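Local coordinates for uncharacterized protein BF1531 (Bacteroides fragilis, PDB 3SLR) that is of unknown function but binds magnesium and may hydrolyse ester bonds, here as its N-terminal part with a phosphatase domain, at residues S98-V112 and Q144-L158. Numbering follows the deposited sequence.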
loop_
_atom_site.group_PDB
_atom_site.type_symbol
_atom_site.label_atom_id
_atom_site.label_comp_id
_atom_site.label_asym_id
_atom_site.label_seq_id
_atom_site.Cartn_x
_atom_site.Cartn_y
_atom_site.Cartn_z
ATOM N N SER A 98 13.378 7.303 -33.544
ATOM C CA SER A 98 13.631 8.263 -32.473
ATOM C C SER A 98 12.577 9.370 -32.369
ATOM O O SER A 98 12.237 9.805 -31.269
ATOM C CB SER A 98 15.039 8.861 -32.600
ATOM O OG SER A 98 15.188 9.551 -33.827
ATOM N N ASP A 99 12.049 9.826 -33.501
ATOM C CA ASP A 99 11.027 10.867 -33.452
ATOM C C ASP A 99 9.812 10.441 -32.624
ATOM O O ASP A 99 9.312 11.212 -31.806
ATOM C CB ASP A 99 10.626 11.355 -34.856
ATOM C CG ASP A 99 10.254 10.217 -35.805
ATOM O OD1 ASP A 99 9.805 9.150 -35.333
ATOM O OD2 ASP A 99 10.397 10.400 -37.037
ATOM N N LEU A 100 9.353 9.207 -32.816
ATOM C CA LEU A 100 8.209 8.715 -32.067
ATOM C C LEU A 100 8.578 8.298 -30.646
ATOM O O LEU A 100 7.753 8.393 -29.739
ATOM C CB LEU A 100 7.511 7.568 -32.804
ATOM C CG LEU A 100 6.414 7.993 -33.784
ATOM C CD1 LEU A 100 6.899 9.109 -34.688
ATOM C CD2 LEU A 100 5.941 6.803 -34.609
ATOM N N GLN A 101 9.814 7.840 -30.452
ATOM C CA GLN A 101 10.274 7.471 -29.116
ATOM C C GLN A 101 10.295 8.695 -28.216
ATOM O O GLN A 101 9.976 8.612 -27.032
ATOM C CB GLN A 101 11.663 6.819 -29.163
ATOM C CG GLN A 101 11.682 5.457 -29.861
ATOM C CD GLN A 101 13.077 4.878 -29.992
ATOM O OE1 GLN A 101 14.053 5.603 -30.209
ATOM N NE2 GLN A 101 13.181 3.557 -29.874
ATOM N N ASN A 102 10.671 9.836 -28.786
ATOM C CA ASN A 102 10.700 11.096 -28.046
ATOM C C ASN A 102 9.317 11.501 -27.559
ATOM O O ASN A 102 9.180 12.358 -26.684
ATOM C CB ASN A 102 11.286 12.211 -28.920
ATOM C CG ASN A 102 12.766 12.400 -28.706
ATOM O OD1 ASN A 102 13.226 12.519 -27.572
ATOM N ND2 ASN A 102 13.528 12.421 -29.798
ATOM N N LYS A 103 8.290 10.873 -28.126
ATOM C CA LYS A 103 6.909 11.198 -27.796
ATOM C C LYS A 103 6.233 10.088 -26.994
ATOM O O LYS A 103 5.024 10.135 -26.783
ATOM C CB LYS A 103 6.099 11.446 -29.077
ATOM C CG LYS A 103 6.506 12.696 -29.842
ATOM C CD LYS A 103 5.747 12.822 -31.148
ATOM C CE LYS A 103 6.222 14.034 -31.943
ATOM N NZ LYS A 103 5.849 13.936 -33.389
ATOM N N LEU A 104 7.001 9.088 -26.562
ATOM C CA LEU A 104 6.417 7.930 -25.873
ATOM C C LEU A 104 5.628 8.363 -24.641
ATOM O O LEU A 104 4.439 8.080 -24.511
ATOM C CB LEU A 104 7.504 6.932 -25.453
ATOM C CG LEU A 104 6.983 5.584 -24.930
ATOM C CD1 LEU A 104 6.442 4.744 -26.074
ATOM C CD2 LEU A 104 8.070 4.831 -24.197
ATOM N N ALA A 105 6.299 9.042 -23.721
ATOM C CA ALA A 105 5.631 9.505 -22.513
ATOM C C ALA A 105 4.479 10.454 -22.825
ATOM O O ALA A 105 3.378 10.296 -22.294
ATOM C CB ALA A 105 6.620 10.160 -21.567
ATOM N N ASP A 106 4.740 11.447 -23.674
ATOM C CA ASP A 106 3.714 12.439 -24.009
ATOM C C ASP A 106 2.438 11.800 -24.560
ATOM O O ASP A 106 1.336 12.167 -24.166
ATOM C CB ASP A 106 4.248 13.466 -25.010
ATOM C CG ASP A 106 5.261 14.421 -24.394
ATOM O OD1 ASP A 106 5.211 14.639 -23.165
ATOM O OD2 ASP A 106 6.097 14.962 -25.151
ATOM N N ASP A 107 2.586 10.847 -25.469
ATOM C CA ASP A 107 1.417 10.196 -26.057
ATOM C C ASP A 107 0.607 9.416 -25.021
ATOM O O ASP A 107 -0.630 9.457 -25.018
ATOM C CB ASP A 107 1.828 9.259 -27.198
ATOM C CG ASP A 107 2.303 10.009 -28.438
ATOM O OD1 ASP A 107 2.092 11.240 -28.531
ATOM O OD2 ASP A 107 2.879 9.355 -29.334
ATOM N N ARG A 108 1.312 8.691 -24.158
ATOM C CA ARG A 108 0.665 7.892 -23.126
ATOM C C ARG A 108 -0.032 8.843 -22.160
ATOM O O ARG A 108 -1.188 8.616 -21.776
ATOM C CB ARG A 108 1.707 7.015 -22.412
ATOM C CG ARG A 108 1.167 6.137 -21.278
ATOM C CD ARG A 108 -0.034 5.284 -21.704
ATOM N NE ARG A 108 0.152 4.512 -22.948
ATOM C CZ ARG A 108 0.598 3.254 -23.012
ATOM N NH1 ARG A 108 0.970 2.607 -21.915
ATOM N NH2 ARG A 108 0.700 2.641 -24.187
ATOM N N LEU A 109 0.651 9.931 -21.810
ATOM C CA LEU A 109 0.075 10.932 -20.912
ATOM C C LEU A 109 -1.177 11.557 -21.527
ATOM O O LEU A 109 -2.155 11.793 -20.833
ATOM C CB LEU A 109 1.099 12.011 -20.553
ATOM C CG LEU A 109 2.242 11.567 -19.637
ATOM C CD1 LEU A 109 3.358 12.580 -19.682
ATOM C CD2 LEU A 109 1.718 11.411 -18.207
ATOM N N ASP A 110 -1.151 11.809 -22.832
ATOM C CA ASP A 110 -2.339 12.308 -23.512
ATOM C C ASP A 110 -3.508 11.331 -23.364
ATOM O O ASP A 110 -4.648 11.743 -23.121
ATOM C CB ASP A 110 -2.059 12.579 -24.998
ATOM C CG ASP A 110 -1.259 13.858 -25.223
ATOM O OD1 ASP A 110 -1.155 14.678 -24.285
ATOM O OD2 ASP A 110 -0.743 14.046 -26.351
ATOM N N PHE A 111 -3.237 10.036 -23.520
ATOM C CA PHE A 111 -4.309 9.061 -23.392
ATOM C C PHE A 111 -4.860 9.062 -21.968
ATOM O O PHE A 111 -6.075 8.996 -21.753
ATOM C CB PHE A 111 -3.862 7.648 -23.752
ATOM C CG PHE A 111 -4.931 6.627 -23.499
ATOM C CD1 PHE A 111 -6.024 6.535 -24.348
ATOM C CD2 PHE A 111 -4.877 5.805 -22.387
ATOM C CE1 PHE A 111 -7.041 5.621 -24.104
ATOM C CE2 PHE A 111 -5.891 4.885 -22.132
ATOM C CZ PHE A 111 -6.975 4.793 -22.997
ATOM N N VAL A 112 -3.958 9.125 -20.990
ATOM C CA VAL A 112 -4.389 9.164 -19.596
ATOM C C VAL A 112 -5.281 10.381 -19.314
ATOM O O VAL A 112 -6.329 10.255 -18.669
ATOM C CB VAL A 112 -3.192 9.105 -18.637
ATOM C CG1 VAL A 112 -3.651 9.293 -17.190
ATOM C CG2 VAL A 112 -2.466 7.779 -18.799
ATOM N N GLN A 144 17.188 11.591 -24.495
ATOM C CA GLN A 144 15.750 11.786 -24.327
ATOM C C GLN A 144 14.896 10.655 -24.902
ATOM O O GLN A 144 13.850 10.314 -24.349
ATOM C CB GLN A 144 15.302 13.116 -24.930
ATOM C CG GLN A 144 15.484 14.314 -24.034
ATOM C CD GLN A 144 14.636 15.483 -24.501
ATOM O OE1 GLN A 144 15.062 16.275 -25.344
ATOM N NE2 GLN A 144 13.420 15.582 -23.974
ATOM N N SER A 145 15.333 10.073 -26.013
ATOM C CA SER A 145 14.513 9.065 -26.679
ATOM C C SER A 145 14.654 7.681 -26.040
ATOM O O SER A 145 13.986 6.742 -26.465
ATOM C CB SER A 145 14.883 8.979 -28.162
ATOM O OG SER A 145 16.234 8.576 -28.303
ATOM N N SER A 146 15.525 7.547 -25.039
ATOM C CA SER A 146 15.754 6.237 -24.415
ATOM C C SER A 146 14.529 5.805 -23.623
ATOM O O SER A 146 13.739 6.651 -23.180
ATOM C CB SER A 146 16.985 6.248 -23.503
ATOM O OG SER A 146 16.735 6.923 -22.287
ATOM N N PHE A 147 14.362 4.494 -23.441
ATOM C CA PHE A 147 13.210 4.001 -22.689
ATOM C C PHE A 147 13.301 4.442 -21.236
ATOM O O PHE A 147 12.294 4.793 -20.631
ATOM C CB PHE A 147 13.074 2.479 -22.768
ATOM C CG PHE A 147 11.770 1.952 -22.195
ATOM C CD1 PHE A 147 10.577 2.125 -22.882
ATOM C CD2 PHE A 147 11.742 1.298 -20.972
ATOM C CE1 PHE A 147 9.375 1.646 -22.365
ATOM C CE2 PHE A 147 10.543 0.818 -20.444
ATOM C CZ PHE A 147 9.364 0.983 -21.144
ATOM N N THR A 148 14.504 4.416 -20.677
ATOM C CA THR A 148 14.701 4.829 -19.283
ATOM C C THR A 148 14.308 6.286 -19.052
ATOM O O THR A 148 13.614 6.598 -18.080
ATOM C CB THR A 148 16.136 4.568 -18.838
ATOM O OG1 THR A 148 16.282 3.166 -18.559
ATOM C CG2 THR A 148 16.466 5.355 -17.582
ATOM N N TYR A 149 14.717 7.176 -19.952
ATOM C CA TYR A 149 14.298 8.570 -19.842
ATOM C C TYR A 149 12.776 8.745 -19.983
ATOM O O TYR A 149 12.145 9.396 -19.152
ATOM C CB TYR A 149 15.037 9.487 -20.818
ATOM C CG TYR A 149 14.701 10.935 -20.557
ATOM C CD1 TYR A 149 15.376 11.656 -19.572
ATOM C CD2 TYR A 149 13.677 11.566 -21.242
ATOM C CE1 TYR A 149 15.053 12.978 -19.308
ATOM C CE2 TYR A 149 13.360 12.894 -20.999
ATOM C CZ TYR A 149 14.049 13.598 -20.028
ATOM O OH TYR A 149 13.736 14.921 -19.757
ATOM N N GLN A 150 12.195 8.166 -21.030
ATOM C CA GLN A 150 10.761 8.296 -21.267
ATOM C C GLN A 150 9.936 7.758 -20.104
ATOM O O GLN A 150 8.926 8.353 -19.722
ATOM C CB GLN A 150 10.372 7.631 -22.584
ATOM C CG GLN A 150 10.889 8.412 -23.785
ATOM C CD GLN A 150 10.233 9.781 -23.884
ATOM O OE1 GLN A 150 9.008 9.903 -23.762
ATOM N NE2 GLN A 150 11.045 10.818 -24.086
ATOM N N LEU A 151 10.363 6.634 -19.535
ATOM C CA LEU A 151 9.612 6.051 -18.420
ATOM C C LEU A 151 9.687 6.910 -17.154
ATOM O O LEU A 151 8.710 7.054 -16.435
ATOM C CB LEU A 151 10.087 4.628 -18.122
ATOM C CG LEU A 151 8.981 3.820 -17.443
ATOM C CD1 LEU A 151 7.867 3.630 -18.456
ATOM C CD2 LEU A 151 9.472 2.463 -16.962
ATOM N N THR A 152 10.857 7.473 -16.890
ATOM C CA THR A 152 11.055 8.350 -15.744
ATOM C C THR A 152 10.207 9.618 -15.869
ATOM O O THR A 152 9.560 10.048 -14.910
ATOM C CB THR A 152 12.544 8.700 -15.600
ATOM O OG1 THR A 152 13.298 7.485 -15.514
ATOM C CG2 THR A 152 12.796 9.557 -14.343
ATOM N N LYS A 153 10.200 10.200 -17.060
ATOM C CA LYS A 153 9.318 11.327 -17.366
ATOM C C LYS A 153 7.850 10.934 -17.173
ATOM O O LYS A 153 7.076 11.645 -16.518
ATOM C CB LYS A 153 9.552 11.800 -18.812
ATOM C CG LYS A 153 8.539 12.831 -19.313
ATOM C CD LYS A 153 8.883 13.289 -20.736
ATOM C CE LYS A 153 7.763 14.130 -21.350
ATOM N NZ LYS A 153 8.121 14.611 -22.725
ATOM N N LEU A 154 7.461 9.804 -17.759
ATOM C CA LEU A 154 6.082 9.325 -17.654
ATOM C C LEU A 154 5.617 9.183 -16.198
ATOM O O LEU A 154 4.542 9.654 -15.843
ATOM C CB LEU A 154 5.921 8.003 -18.406
ATOM C CG LEU A 154 4.567 7.282 -18.385
ATOM C CD1 LEU A 154 3.450 8.181 -18.900
ATOM C CD2 LEU A 154 4.657 6.013 -19.217
ATOM N N ASN A 155 6.413 8.531 -15.354
ATOM C CA ASN A 155 5.980 8.294 -13.974
ATOM C C ASN A 155 5.854 9.592 -13.193
ATOM O O ASN A 155 4.959 9.745 -12.348
ATOM C CB ASN A 155 6.920 7.325 -13.253
ATOM C CG ASN A 155 6.595 5.886 -13.554
ATOM O OD1 ASN A 155 5.425 5.514 -13.618
ATOM N ND2 ASN A 155 7.622 5.069 -13.772
ATOM N N TYR A 156 6.747 10.531 -13.481
ATOM C CA TYR A 156 6.693 11.844 -12.843
ATOM C C TYR A 156 5.421 12.589 -13.237
ATOM O O TYR A 156 4.680 13.065 -12.378
ATOM C CB TYR A 156 7.938 12.672 -13.186
ATOM C CG TYR A 156 7.862 14.116 -12.716
ATOM C CD1 TYR A 156 7.795 14.429 -11.361
ATOM C CD2 TYR A 156 7.857 15.160 -13.635
ATOM C CE1 TYR A 156 7.718 15.751 -10.934
ATOM C CE2 TYR A 156 7.781 16.475 -13.224
ATOM C CZ TYR A 156 7.712 16.765 -11.875
ATOM O OH TYR A 156 7.636 18.077 -11.488
ATOM N N GLU A 157 5.155 12.673 -14.535
ATOM C CA GLU A 157 3.970 13.393 -15.002
ATOM C C GLU A 157 2.662 12.711 -14.598
ATOM O O GLU A 157 1.656 13.378 -14.393
ATOM C CB GLU A 157 4.019 13.602 -16.519
ATOM C CG GLU A 157 5.161 14.504 -16.976
ATOM C CD GLU A 157 5.107 15.910 -16.380
ATOM O OE1 GLU A 157 4.073 16.291 -15.781
ATOM O OE2 GLU A 157 6.112 16.639 -16.516
ATOM N N LEU A 158 2.673 11.384 -14.482
ATOM C CA LEU A 158 1.503 10.675 -13.981
ATOM C C LEU A 158 1.147 11.160 -12.590
ATOM O O LEU A 158 -0.026 11.296 -12.250
ATOM C CB LEU A 158 1.741 9.165 -13.943
ATOM C CG LEU A 158 1.513 8.379 -15.226
ATOM C CD1 LEU A 158 1.975 6.943 -15.004
ATOM C CD2 LEU A 158 0.035 8.436 -15.629
HETATM O O HOH W 1 16.229 5.876 -28.758
HETATM O O HOH W 2 7.544 12.085 -24.407
HETATM O O HOH W 3 10.626 13.572 -24.489
#
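Gln-101 lays its CB against the carbonyl oxygen of Ser-145, while its OE1 takes a hydrogen bond from a water that also bonds Ser-145 OG; its NE2 is held by the carbonyl of His-93. Asn-102 brings its side chain over Gln-144 and Ser-145, OD1 in van der Waals contact with Gln-144 CB (3.4 Å). The chain then turns into helix 104-118, where Leu-104 sets CD2 obliquely against the Phe-147 ring, 3.9 Å from CE1.

Within the paired helices the backbones come closest at Ala-105, whose small methyl lies against Leu-154 CB. In the first turn of a helix its backbone N-H has no acceptor within the helix, and Gln-150 supplies one: Ala-105 N bonds Gln-150 OE1 at 2.8 Å, nearly straight (166°) and in the carbonyl plane. A bend at chi2 (-65°) turns the Gln-150 amide across the chain, bringing NE2 to Gln-144 O (2.9 Å), within its own amide plane. Bonds at both ends fix the amide's flip, and two waters tie it to Asn-102 O and Lys-153 NZ.

Lys-153, fully extended, runs its aliphatic stem past Ala-105 CB to reach Asp-106 in a salt bridge, NZ to OD1 2.9 Å, approaching from above the carboxylate plane. Leu-109 fills the groove between Leu-154 and Glu-157: its CG packs on Leu-154 CD1 (3.7 Å), its CD1 on the methylene CB of Glu-157 (3.4 Å). Val-112 closes the row against Leu-158 CD2.

Segments 104-112 and 147-158 run in the same general direction, crossing at -30° with axes 8.8 Å apart at closest approach, as neighbours on one face of the parallel sheet of the alpha/beta FkbH N-terminal domain. Beneath them, Val-112 and Leu-158 both rest on Tyr-125 of strand 122-126, and helix 86-94 receives Leu-104 and Phe-147.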